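Local coordinates for AAEL008620-PA odorant-binding protein (Aedes aegypti, PDB 5V13) that binds juvenile hormone specifically in the mosquito hemolymph, as a secreted member of the odorant-binding protein family, at residues R73-D76 / R81-P84; E85-Q90 / A130-T135; A226-Y231 / R247-D252. One frame throughout, in Å; residues are numbered along the deposited sequence.

How the interactions relate
Interactions 1 and 2 are neighbours, with centres 10 Å apart, and interaction 3 stands away, its centre 36 Å from the first and 43 Å from the second. They follow one another along the chain, each closing before the next opens. The hairpin strand 81-82 runs into helix 84-94, which carries half of interaction 2; Leu74 and Phe82 pack on Phe87, so the apolar sides of the two contacts are continuous, with Leu74 and Phe87 side chains about 4 Å and 6 Å from bound juvenile hormone. Only interaction 2 holds a hormone-pocket residue, Tyr133; interaction 3, about 25 Å from it between nearest atoms, is loop packing on the opposite side of the chain's centre.

Interaction 1: R73-D76 / R81-P84; sequences RLYD and RFRP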
ATOM      1  N   ARG B  73      -7.610  24.652   3.829  1.00 12.87           N
ATOM      2  CA  ARG B  73      -7.205  25.564   4.899  1.00 13.03           C
ATOM      3  C   ARG B  73      -5.922  26.310   4.543  1.00 18.04           C
ATOM      4  O   ARG B  73      -5.121  26.655   5.418  1.00 18.51           O
ATOM      5  CB  ARG B  73      -7.069  24.821   6.233  1.00 11.98           C
ATOM      6  CG  ARG B  73      -8.425  24.625   6.957  1.00 15.95           C
ATOM      7  CD  ARG B  73      -9.397  23.653   6.238  1.00 15.36           C
ATOM      8  NE  ARG B  73     -10.594  23.453   7.058  1.00 15.30           N
ATOM      9  CZ  ARG B  73     -11.713  22.861   6.650  1.00 21.00           C
ATOM     10  NH1 ARG B  73     -11.814  22.365   5.419  1.00 23.55           N
ATOM     11  NH2 ARG B  73     -12.737  22.761   7.493  1.00 22.20           N
ATOM     12  N   LEU B  74      -5.737  26.596   3.254  1.00 11.27           N
ATOM     13  CA  LEU B  74      -4.680  27.501   2.824  1.00 10.47           C
ATOM     14  C   LEU B  74      -5.126  28.948   2.853  1.00 14.17           C
ATOM     15  O   LEU B  74      -4.297  29.835   3.063  1.00 13.88           O
ATOM     16  CB  LEU B  74      -4.217  27.149   1.411  1.00 10.17           C
ATOM     17  CG  LEU B  74      -3.720  25.701   1.246  1.00 16.43           C
ATOM     18  CD1 LEU B  74      -3.603  25.348  -0.236  1.00 13.90           C
ATOM     19  CD2 LEU B  74      -2.372  25.498   1.943  1.00 18.49           C
ATOM     20  N   TYR B  75      -6.407  29.200   2.593  1.00 12.89           N
ATOM     21  CA  TYR B  75      -7.010  30.514   2.755  1.00 14.76           C
ATOM     22  C   TYR B  75      -7.935  30.494   3.962  1.00 14.76           C
ATOM     23  O   TYR B  75      -8.779  29.601   4.090  1.00 21.90           O
ATOM     24  CB  TYR B  75      -7.799  30.929   1.510  1.00 14.12           C
ATOM     25  CG  TYR B  75      -8.318  32.344   1.665  1.00 15.69           C
ATOM     26  CD1 TYR B  75      -7.454  33.428   1.540  1.00 15.02           C
ATOM     27  CD2 TYR B  75      -9.648  32.594   1.973  1.00 18.84           C
ATOM     28  CE1 TYR B  75      -7.905  34.728   1.708  1.00 14.01           C
ATOM     29  CE2 TYR B  75     -10.112  33.896   2.129  1.00 14.46           C
ATOM     30  CZ  TYR B  75      -9.238  34.954   1.993  1.00 18.53           C
ATOM     31  OH  TYR B  75      -9.694  36.250   2.160  1.00 23.10           O
ATOM     32  N   ASP B  76      -7.779  31.481   4.834  1.00 16.83           N
ATOM     33  CA  ASP B  76      -8.502  31.610   6.090  1.00 20.03           C
ATOM     34  C   ASP B  76      -9.555  32.707   5.949  1.00 22.59           C
ATOM     35  O   ASP B  76      -9.210  33.898   5.979  1.00 21.70           O
ATOM     36  CB  ASP B  76      -7.509  31.949   7.208  1.00 24.54           C
ATOM     37  CG  ASP B  76      -8.146  32.017   8.583  1.00 33.81           C
ATOM     38  OD1 ASP B  76      -9.384  31.934   8.699  1.00 31.30           O
ATOM     39  OD2 ASP B  76      -7.376  32.142   9.565  1.00 38.33           O
ATOM     40  N   ARG B  81      -7.208  36.013   4.866  1.00 18.05           N
ATOM     41  CA  ARG B  81      -5.776  35.974   4.620  1.00 17.93           C
ATOM     42  C   ARG B  81      -5.371  34.591   4.131  1.00 20.17           C
ATOM     43  O   ARG B  81      -5.849  33.583   4.651  1.00 17.28           O
ATOM     44  CB  ARG B  81      -4.999  36.309   5.911  1.00 22.14           C
ATOM     45  CG  ARG B  81      -3.538  36.668   5.703  1.00 37.93           C
ATOM     46  CD  ARG B  81      -2.745  36.541   7.014  1.00 48.72           C
ATOM     47  NE  ARG B  81      -3.433  37.154   8.151  1.00 47.39           N
ATOM     48  CZ  ARG B  81      -3.098  38.321   8.697  1.00 53.91           C
ATOM     49  NH1 ARG B  81      -2.072  39.015   8.218  1.00 53.77           N
ATOM     50  NH2 ARG B  81      -3.787  38.792   9.731  1.00 53.56           N
ATOM     51  N   PHE B  82      -4.468  34.550   3.157  1.00 13.99           N
ATOM     52  CA  PHE B  82      -3.726  33.323   2.910  1.00 13.55           C
ATOM     53  C   PHE B  82      -2.744  33.070   4.044  1.00 17.57           C
ATOM     54  O   PHE B  82      -2.284  33.993   4.721  1.00 18.22           O
ATOM     55  CB  PHE B  82      -2.952  33.398   1.600  1.00 14.65           C
ATOM     56  CG  PHE B  82      -3.774  33.074   0.391  1.00 15.33           C
ATOM     57  CD1 PHE B  82      -3.979  31.766   0.011  1.00 13.70           C
ATOM     58  CD2 PHE B  82      -4.337  34.085  -0.370  1.00 16.12           C
ATOM     59  CE1 PHE B  82      -4.731  31.470  -1.111  1.00 17.79           C
ATOM     60  CE2 PHE B  82      -5.092  33.792  -1.495  1.00 14.50           C
ATOM     61  CZ  PHE B  82      -5.286  32.492  -1.869  1.00 16.77           C
ATOM     62  N   ARG B  83      -2.406  31.803   4.232  1.00 12.88           N
ATOM     63  CA  ARG B  83      -1.493  31.373   5.284  1.00 15.56           C
ATOM     64  C   ARG B  83      -0.198  30.934   4.608  1.00 16.10           C
ATOM     65  O   ARG B  83      -0.021  29.743   4.317  1.00 15.29           O
ATOM     66  CB  ARG B  83      -2.105  30.229   6.099  1.00 19.15           C
ATOM     67  CG  ARG B  83      -3.458  30.560   6.737  1.00 20.61           C
ATOM     68  CD  ARG B  83      -3.293  31.557   7.888  1.00 26.12           C
ATOM     69  NE  ARG B  83      -2.559  30.980   9.017  1.00 27.99           N
ATOM     70  CZ  ARG B  83      -3.073  30.770  10.228  1.00 33.12           C
ATOM     71  NH1 ARG B  83      -4.330  31.101  10.494  1.00 35.94           N
ATOM     72  NH2 ARG B  83      -2.320  30.239  11.184  1.00 30.33           N
ATOM     73  N   PRO B  84       0.730  31.854   4.325  1.00 16.44           N
ATOM     74  CA  PRO B  84       1.928  31.466   3.560  1.00 13.43           C
ATOM     75  C   PRO B  84       2.723  30.355   4.222  1.00 16.85           C
ATOM     76  O   PRO B  84       3.296  29.521   3.517  1.00 16.89           O
ATOM     77  CB  PRO B  84       2.743  32.764   3.490  1.00 18.91           C
ATOM     78  CG  PRO B  84       2.237  33.604   4.659  1.00 26.03           C
ATOM     79  CD  PRO B  84       0.783  33.255   4.792  1.00 23.42           C
TER
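The Phe82 ring receives the edge of the Tyr75 ring on one face: Tyr75 CD1 stands over the centre, 3.7 Å from Phe82 CD2. With the planes at 68° and the centroids 5.0 Å apart, the pair is a T-shaped stack in which Tyr75 supplies the edge. Phe82 also meets Tyr129, a residue of the hormone pocket, with the two rings nearly parallel. With CG anti to the backbone N (chi1 -175°) the Tyr75 ring leans across to the partner strand, CE1 3.5 Å from Arg81 N; its hydroxyl is hydrogen-bonded to Asn120. At the edge of the Arg83 guanidinium, near its plane, lies Asp76 OD2.

The backbone beneath is a short antiparallel beta hairpin between helices 59-71 and 84-94. Tyr75 and Phe82 form its non-hydrogen-bonded pair and share one face. Asp76 and Arg81 make the hydrogen-bonded pair, Asp76 N to Arg81 O at 2.9 Å and Arg81 N to Asp76 O at 3.1 Å. A further bond, Arg83 N to Leu74 O at 3.0 Å, ties the N-cap residue of helix 84-94 to segment 73-76, linking hairpin to helix start. Leu74 O also receives a CA-H...O contact from Phe82 CA at 3.5 Å. By comparison the salt bridge is weak: Arg83 NH1 to Asp76 OD2 is 3.4 Å, with an N-H...O angle of 135°. Each side chain has a stronger polar partner, Glu85 for Arg83 NE and the backbone N of Lys78 for Asp76 OD1. Bends at chi2 and chi3 carry the arginine chain off the backbone on Asp76's side, bringing NH1 to its carboxylate.

Interaction 2: E85-Q90 / A130-T135; sequences ERFVLQ and ATFYAT
Phe87 and Phe132 make the whole of this contact, one ring from each helix. Phe132 turns its edge to the face of Phe87 in a T-shaped stack with planes at 71° and centroids 5.3 Å apart. A single atom does the touching: Phe132 CE2 comes 3.8 Å from Phe87 CD2 and 4.1 Å from Phe87 CG. The backbones remain far apart, with 10.5 Å between the CA atoms of Phe87 and Phe132, and the interhelical distance is spanned by the rings. With CG anti to the backbone N (chi1 -180°) the Phe132 ring reaches out toward Phe87, whereas Phe87 keeps CG beside the backbone N (chi1 -70°).

Both rings are buried, yet only 86 Å² of surface is lost between the segments. The outward side differs in character. Thr131, Ala134 and Thr135 are exposed, and there Thr135 OG1 donates to Thr131 O at 2.8 Å, while Thr135 N reaches the same oxygen from the opposite face of its plane. On the other helix, Glu85 is exposed.

Other elements enclose the aromatic pair. Helix 99-113 brings Leu113 to Phe87 and Leu105 to Phe132, and helix 137-143 supplies Met143 to Phe87 and Ile140, a hormone-pocket residue, to Phe132. Tyr133, next along helix 122-135, touches the bound juvenile hormone, and the hairpin made by strands 75-76 and 81-82 adjoins Phe87 through Leu74 and Phe82.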
ATOM      1  N   GLU B  85       2.766  30.323   5.555  1.00 18.43           N
ATOM      2  CA  GLU B  85       3.555  29.314   6.261  1.00 13.84           C
ATOM      3  C   GLU B  85       3.052  27.904   5.991  1.00 14.21           C
ATOM      4  O   GLU B  85       3.826  26.944   6.116  1.00 16.72           O
ATOM      5  CB  GLU B  85       3.562  29.619   7.768  1.00 14.57           C
ATOM      6  CG  GLU B  85       2.292  29.209   8.529  1.00 17.50           C
ATOM      7  CD  GLU B  85       1.117  30.183   8.374  1.00 20.11           C
ATOM      8  OE1 GLU B  85       0.070  29.929   9.007  1.00 20.70           O
ATOM      9  OE2 GLU B  85       1.232  31.194   7.639  1.00 20.21           O
ATOM     10  N   ARG B  86       1.778  27.751   5.615  1.00 12.55           N
ATOM     11  CA  ARG B  86       1.253  26.422   5.296  1.00 12.58           C
ATOM     12  C   ARG B  86       1.724  25.955   3.928  1.00 13.96           C
ATOM     13  O   ARG B  86       1.983  24.759   3.737  1.00 11.86           O
ATOM     14  CB  ARG B  86      -0.276  26.428   5.400  1.00 11.28           C
ATOM     15  CG  ARG B  86      -0.692  26.721   6.860  1.00 16.24           C
ATOM     16  CD  ARG B  86      -2.186  26.659   7.115  1.00 17.10           C
ATOM     17  NE  ARG B  86      -2.438  26.922   8.537  1.00 13.86           N
ATOM     18  CZ  ARG B  86      -3.644  27.105   9.069  1.00 22.99           C
ATOM     19  NH1 ARG B  86      -4.726  27.070   8.300  1.00 16.30           N
ATOM     20  NH2 ARG B  86      -3.770  27.329  10.370  1.00 23.55           N
ATOM     21  N   PHE B  87       1.857  26.881   2.969  1.00 14.26           N
ATOM     22  CA  PHE B  87       2.507  26.533   1.706  1.00 14.25           C
ATOM     23  C   PHE B  87       3.959  26.107   1.931  1.00 16.01           C
ATOM     24  O   PHE B  87       4.435  25.168   1.293  1.00 16.62           O
ATOM     25  CB  PHE B  87       2.447  27.711   0.730  1.00 14.20           C
ATOM     26  CG  PHE B  87       1.063  28.001   0.215  1.00 14.10           C
ATOM     27  CD1 PHE B  87       0.216  28.874   0.893  1.00 13.21           C
ATOM     28  CD2 PHE B  87       0.608  27.403  -0.953  1.00 12.28           C
ATOM     29  CE1 PHE B  87      -1.070  29.144   0.398  1.00 15.06           C
ATOM     30  CE2 PHE B  87      -0.669  27.665  -1.449  1.00 16.49           C
ATOM     31  CZ  PHE B  87      -1.509  28.536  -0.773  1.00 15.70           C
ATOM     32  N   VAL B  88       4.668  26.786   2.840  1.00 14.31           N
ATOM     33  CA  VAL B  88       6.048  26.413   3.155  1.00 14.21           C
ATOM     34  C   VAL B  88       6.094  25.017   3.755  1.00 18.81           C
ATOM     35  O   VAL B  88       6.940  24.186   3.392  1.00 18.56           O
ATOM     36  CB  VAL B  88       6.689  27.447   4.098  1.00 15.89           C
ATOM     37  CG1 VAL B  88       8.009  26.897   4.688  1.00 21.05           C
ATOM     38  CG2 VAL B  88       6.958  28.737   3.356  1.00 18.32           C
ATOM     39  N   LEU B  89       5.190  24.739   4.698  1.00 16.39           N
ATOM     40  CA  LEU B  89       5.189  23.429   5.336  1.00 17.97           C
ATOM     41  C   LEU B  89       4.846  22.339   4.331  1.00 17.44           C
ATOM     42  O   LEU B  89       5.417  21.241   4.375  1.00 16.88           O
ATOM     43  CB  LEU B  89       4.224  23.429   6.528  1.00 21.12           C
ATOM     44  CG  LEU B  89       4.404  22.306   7.557  1.00 23.06           C
ATOM     45  CD1 LEU B  89       5.703  22.470   8.388  1.00 22.72           C
ATOM     46  CD2 LEU B  89       3.169  22.184   8.452  1.00 15.77           C
ATOM     47  N   GLN B  90       3.942  22.634   3.388  1.00 14.46           N
ATOM     48  CA  GLN B  90       3.627  21.672   2.335  1.00 14.39           C
ATOM     49  C   GLN B  90       4.840  21.396   1.456  1.00 15.30           C
ATOM     50  O   GLN B  90       5.104  20.240   1.098  1.00 16.89           O
ATOM     51  CB  GLN B  90       2.472  22.180   1.469  1.00 14.32           C
ATOM     52  CG  GLN B  90       1.901  21.138   0.495  1.00 11.38           C
ATOM     53  CD  GLN B  90       0.950  20.163   1.186  1.00 12.47           C
ATOM     54  OE1 GLN B  90       0.385  20.470   2.232  1.00 11.72           O
ATOM     55  NE2 GLN B  90       0.781  18.971   0.605  1.00 15.21           N
ATOM     56  N   ALA B 130      -2.468  35.281  -7.286  1.00 16.71           N
ATOM     57  CA  ALA B 130      -2.053  35.136  -8.683  1.00 19.39           C
ATOM     58  C   ALA B 130      -0.535  35.170  -8.850  1.00 20.51           C
ATOM     59  O   ALA B 130       0.033  34.318  -9.545  1.00 18.66           O
ATOM     60  CB  ALA B 130      -2.717  36.220  -9.537  1.00 22.31           C
ATOM     61  N   THR B 131       0.145  36.142  -8.222  1.00 16.05           N
ATOM     62  CA  THR B 131       1.589  36.293  -8.437  1.00 18.98           C
ATOM     63  C   THR B 131       2.355  35.079  -7.916  1.00 17.65           C
ATOM     64  O   THR B 131       3.225  34.527  -8.603  1.00 22.19           O
ATOM     65  CB  THR B 131       2.106  37.572  -7.768  1.00 22.58           C
ATOM     66  OG1 THR B 131       1.529  38.728  -8.396  1.00 19.27           O
ATOM     67  CG2 THR B 131       3.621  37.669  -7.892  1.00 16.96           C
ATOM     68  N   PHE B 132       2.038  34.650  -6.693  1.00 15.59           N
ATOM     69  CA  PHE B 132       2.675  33.465  -6.123  1.00 15.85           C
ATOM     70  C   PHE B 132       2.418  32.236  -6.983  1.00 13.80           C
ATOM     71  O   PHE B 132       3.319  31.418  -7.217  1.00 16.78           O
ATOM     72  CB  PHE B 132       2.144  33.247  -4.701  1.00 13.76           C
ATOM     73  CG  PHE B 132       2.730  32.053  -3.996  1.00 19.05           C
ATOM     74  CD1 PHE B 132       4.002  32.108  -3.455  1.00 16.11           C
ATOM     75  CD2 PHE B 132       1.979  30.888  -3.827  1.00 19.23           C
ATOM     76  CE1 PHE B 132       4.540  31.008  -2.798  1.00 16.91           C
ATOM     77  CE2 PHE B 132       2.503  29.788  -3.164  1.00 21.06           C
ATOM     78  CZ  PHE B 132       3.789  29.846  -2.642  1.00 15.78           C
ATOM     79  N   TYR B 133       1.183  32.072  -7.438  1.00 16.39           N
ATOM     80  CA  TYR B 133       0.851  30.894  -8.221  1.00 17.68           C
ATOM     81  C   TYR B 133       1.598  30.883  -9.549  1.00 19.89           C
ATOM     82  O   TYR B 133       2.036  29.822 -10.011  1.00 20.90           O
ATOM     83  CB  TYR B 133      -0.660  30.826  -8.438  1.00 12.97           C
ATOM     84  CG  TYR B 133      -1.112  29.534  -9.073  1.00 15.50           C
ATOM     85  CD1 TYR B 133      -1.103  28.351  -8.352  1.00 13.92           C
ATOM     86  CD2 TYR B 133      -1.561  29.505 -10.389  1.00 19.51           C
ATOM     87  CE1 TYR B 133      -1.512  27.168  -8.922  1.00 15.55           C
ATOM     88  CE2 TYR B 133      -1.973  28.324 -10.971  1.00 17.86           C
ATOM     89  CZ  TYR B 133      -1.952  27.163 -10.229  1.00 17.05           C
ATOM     90  OH  TYR B 133      -2.376  25.986 -10.800  1.00 19.99           O
ATOM     91  N   ALA B 134       1.754  32.052 -10.180  1.00 16.18           N
ATOM     92  CA  ALA B 134       2.456  32.101 -11.461  1.00 23.18           C
ATOM     93  C   ALA B 134       3.939  31.834 -11.276  1.00 27.29           C
ATOM     94  O   ALA B 134       4.560  31.144 -12.094  1.00 30.60           O
ATOM     95  CB  ALA B 134       2.234  33.458 -12.144  1.00 22.70           C
ATOM     96  N   THR B 135       4.510  32.339 -10.184  1.00 18.12           N
ATOM     97  CA  THR B 135       5.943  32.252  -9.953  1.00 20.52           C
ATOM     98  C   THR B 135       6.375  30.860  -9.512  1.00 21.41           C
ATOM     99  O   THR B 135       7.513  30.462  -9.792  1.00 20.03           O
ATOM    100  CB  THR B 135       6.355  33.305  -8.913  1.00 20.88           C
ATOM    101  OG1 THR B 135       5.899  34.598  -9.337  1.00 22.17           O
ATOM    102  CG2 THR B 135       7.874  33.350  -8.729  1.00 26.12           C
TER

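Interaction 3: A226-Y231 / R247-D252; sequences ADMADY and RDKGAD
Lys249 and Met228 lie obliquely across one another, and their aliphatic parts carry the contact. The lysine chain, extended as far as CE and then bent at chi4, passes over the sulfur end of Met228, where Met228 SD is 3.9 Å from Lys249 CB and Met228 CE is 3.9 Å from Lys249 CD. Bends at chi2 and chi3 turn the methionine methyl toward the lysine. Farther out, Lys249 CE comes 3.2 Å from Met228 O, a close approach of a methylene group to a carbonyl that accepts the turn bond from Tyr231 N. The chi4 bend (52°) turns the ammonium group so that Lys249 NZ, 4.7 Å from Asp230 OD1, comes no nearer than CE; the opposite charges are close without contact, and OD1 is hydrogen-bonded to Cys232 N.

No direct hydrogen bond joins the segments. One water instead donates to both backbones, at 2.7 Å to Asp227 O and 2.9 Å to Lys249 O. Met228 opens a type II' beta turn ending at Tyr231, and a type I turn from Arg247 to Gly250 presents Lys249.

The contact joins the loop between helices 211-220 and 239-247 to the bend linking helices 239-247 and 251-264, with Met228 also packed on Tyr218 of helix 211-220.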
ATOM      1  N   ALA B 226     -38.659  14.295   8.620  1.00 59.58           N
ATOM      2  CA  ALA B 226     -38.935  15.509   9.385  1.00 56.73           C
ATOM      3  C   ALA B 226     -38.475  15.376  10.834  1.00 55.01           C
ATOM      4  O   ALA B 226     -38.000  16.351  11.431  1.00 47.93           O
ATOM      5  CB  ALA B 226     -40.426  15.847   9.319  1.00 55.51           C
ATOM      6  N   ASP B 227     -38.596  14.178  11.419  1.00 57.25           N
ATOM      7  CA  ASP B 227     -38.147  13.966  12.789  1.00 61.86           C
ATOM      8  C   ASP B 227     -36.636  13.785  12.900  1.00 56.61           C
ATOM      9  O   ASP B 227     -36.164  13.206  13.885  1.00 56.47           O
ATOM     10  CB  ASP B 227     -38.876  12.776  13.420  1.00 71.11           C
ATOM     11  CG  ASP B 227     -39.806  13.203  14.555  1.00 80.22           C
ATOM     12  OD1 ASP B 227     -39.916  14.425  14.800  1.00 81.36           O
ATOM     13  OD2 ASP B 227     -40.421  12.326  15.205  1.00 81.81           O
ATOM     14  N   MET B 228     -35.873  14.255  11.913  1.00 52.03           N
ATOM     15  CA  MET B 228     -34.450  14.494  12.104  1.00 47.00           C
ATOM     16  C   MET B 228     -34.175  15.906  12.597  1.00 44.88           C
ATOM     17  O   MET B 228     -33.112  16.149  13.178  1.00 40.82           O
ATOM     18  CB  MET B 228     -33.677  14.242  10.805  1.00 39.88           C
ATOM     19  CG  MET B 228     -33.587  12.774  10.415  1.00 40.01           C
ATOM     20  SD  MET B 228     -32.904  11.730  11.725  1.00 39.90           S
ATOM     21  CE  MET B 228     -31.268  12.429  11.931  1.00 39.00           C
ATOM     22  N   ALA B 229     -35.105  16.830  12.366  1.00 49.95           N
ATOM     23  CA  ALA B 229     -35.114  18.167  12.967  1.00 53.21           C
ATOM     24  C   ALA B 229     -33.843  18.899  12.536  1.00 50.45           C
ATOM     25  O   ALA B 229     -33.571  18.980  11.328  1.00 54.66           O
ATOM     26  CB  ALA B 229     -35.320  18.026  14.472  1.00 56.43           C
ATOM     27  N   ASP B 230     -33.054  19.438  13.460  1.00 45.07           N
ATOM     28  CA  ASP B 230     -31.876  20.226  13.127  1.00 42.20           C
ATOM     29  C   ASP B 230     -30.682  19.374  12.708  1.00 41.48           C
ATOM     30  O   ASP B 230     -29.600  19.930  12.486  1.00 40.18           O
ATOM     31  CB  ASP B 230     -31.489  21.106  14.321  1.00 44.20           C
ATOM     32  CG  ASP B 230     -31.054  20.293  15.533  1.00 49.88           C
ATOM     33  OD1 ASP B 230     -31.459  19.113  15.642  1.00 51.81           O
ATOM     34  OD2 ASP B 230     -30.300  20.831  16.375  1.00 52.42           O
ATOM     35  N   TYR B 231     -30.846  18.053  12.595  1.00 39.47           N
ATOM     36  CA  TYR B 231     -29.740  17.137  12.303  1.00 38.10           C
ATOM     37  C   TYR B 231     -28.597  17.290  13.304  1.00 37.64           C
ATOM     38  O   TYR B 231     -27.424  17.145  12.949  1.00 33.14           O
ATOM     39  CB  TYR B 231     -29.229  17.306  10.867  1.00 37.50           C
ATOM     40  CG  TYR B 231     -30.132  16.645   9.857  1.00 38.00           C
ATOM     41  CD1 TYR B 231     -29.982  15.299   9.541  1.00 34.18           C
ATOM     42  CD2 TYR B 231     -31.155  17.357   9.241  1.00 37.56           C
ATOM     43  CE1 TYR B 231     -30.825  14.681   8.630  1.00 36.75           C
ATOM     44  CE2 TYR B 231     -31.998  16.750   8.328  1.00 39.73           C
ATOM     45  CZ  TYR B 231     -31.828  15.411   8.027  1.00 41.50           C
ATOM     46  OH  TYR B 231     -32.672  14.805   7.118  1.00 46.74           O
ATOM     47  N   ARG B 247     -27.911   8.861  17.000  1.00 21.04           N
ATOM     48  CA  ARG B 247     -28.451   7.543  17.313  1.00 23.80           C
ATOM     49  C   ARG B 247     -29.788   7.645  18.039  1.00 24.86           C
ATOM     50  O   ARG B 247     -30.674   6.811  17.823  1.00 23.88           O
ATOM     51  CB  ARG B 247     -27.439   6.740  18.137  1.00 23.17           C
ATOM     52  CG  ARG B 247     -27.920   5.342  18.500  1.00 27.00           C
ATOM     53  CD  ARG B 247     -26.840   4.479  19.131  1.00 26.52           C
ATOM     54  NE  ARG B 247     -27.396   3.186  19.510  1.00 31.59           N
ATOM     55  CZ  ARG B 247     -26.679   2.084  19.698  1.00 37.42           C
ATOM     56  NH1 ARG B 247     -25.360   2.106  19.546  1.00 35.50           N
ATOM     57  NH2 ARG B 247     -27.288   0.959  20.036  1.00 36.94           N
ATOM     58  N   ASP B 248     -29.975   8.683  18.862  1.00 25.02           N
ATOM     59  CA  ASP B 248     -31.250   8.863  19.555  1.00 27.58           C
ATOM     60  C   ASP B 248     -32.397   9.219  18.616  1.00 27.35           C
ATOM     61  O   ASP B 248     -33.562   9.147  19.024  1.00 27.71           O
ATOM     62  CB  ASP B 248     -31.136   9.954  20.620  1.00 30.39           C
ATOM     63  CG  ASP B 248     -30.553   9.445  21.922  1.00 36.61           C
ATOM     64  OD1 ASP B 248     -30.581   8.218  22.163  1.00 35.66           O
ATOM     65  OD2 ASP B 248     -30.083  10.284  22.717  1.00 40.80           O
ATOM     66  N   LYS B 249     -32.101   9.636  17.390  1.00 27.23           N
ATOM     67  CA  LYS B 249     -33.141   9.893  16.406  1.00 30.94           C
ATOM     68  C   LYS B 249     -33.427   8.679  15.533  1.00 32.00           C
ATOM     69  O   LYS B 249     -34.306   8.747  14.669  1.00 30.62           O
ATOM     70  CB  LYS B 249     -32.746  11.099  15.546  1.00 37.01           C
ATOM     71  CG  LYS B 249     -32.707  12.391  16.359  1.00 39.45           C
ATOM     72  CD  LYS B 249     -32.312  13.596  15.534  1.00 45.39           C
ATOM     73  CE  LYS B 249     -32.959  14.860  16.093  1.00 53.20           C
ATOM     74  NZ  LYS B 249     -32.702  15.033  17.545  1.00 56.85           N
ATOM     75  N   GLY B 250     -32.709   7.577  15.737  1.00 27.49           N
ATOM     76  CA  GLY B 250     -32.981   6.340  15.027  1.00 24.51           C
ATOM     77  C   GLY B 250     -31.709   5.555  14.776  1.00 23.39           C
ATOM     78  O   GLY B 250     -30.919   5.917  13.895  1.00 24.04           O
ATOM     79  N   ALA B 251     -31.485   4.493  15.555  1.00 24.91           N
ATOM     80  CA  ALA B 251     -30.208   3.786  15.484  1.00 27.59           C
ATOM     81  C   ALA B 251     -30.043   3.064  14.150  1.00 28.61           C
ATOM     82  O   ALA B 251     -28.976   3.128  13.528  1.00 25.94           O
ATOM     83  CB  ALA B 251     -30.083   2.804  16.649  1.00 23.86           C
ATOM     84  N   ASP B 252     -31.091   2.371  13.693  1.00 31.58           N
ATOM     85  CA  ASP B 252     -30.999   1.667  12.416  1.00 32.93           C
ATOM     86  C   ASP B 252     -30.758   2.637  11.259  1.00 32.14           C
ATOM     87  O   ASP B 252     -29.964   2.347  10.354  1.00 23.72           O
ATOM     88  CB  ASP B 252     -32.261   0.841  12.173  1.00 29.50           C
ATOM     89  CG  ASP B 252     -32.370  -0.360  13.107  1.00 35.44           C
ATOM     90  OD1 ASP B 252     -31.394  -0.660  13.833  1.00 39.85           O
ATOM     91  OD2 ASP B 252     -33.438  -1.008  13.112  1.00 39.48           O
TER
HETATM   92  O   HOH W   1     -36.450  10.730  14.985  1.00 33.15           O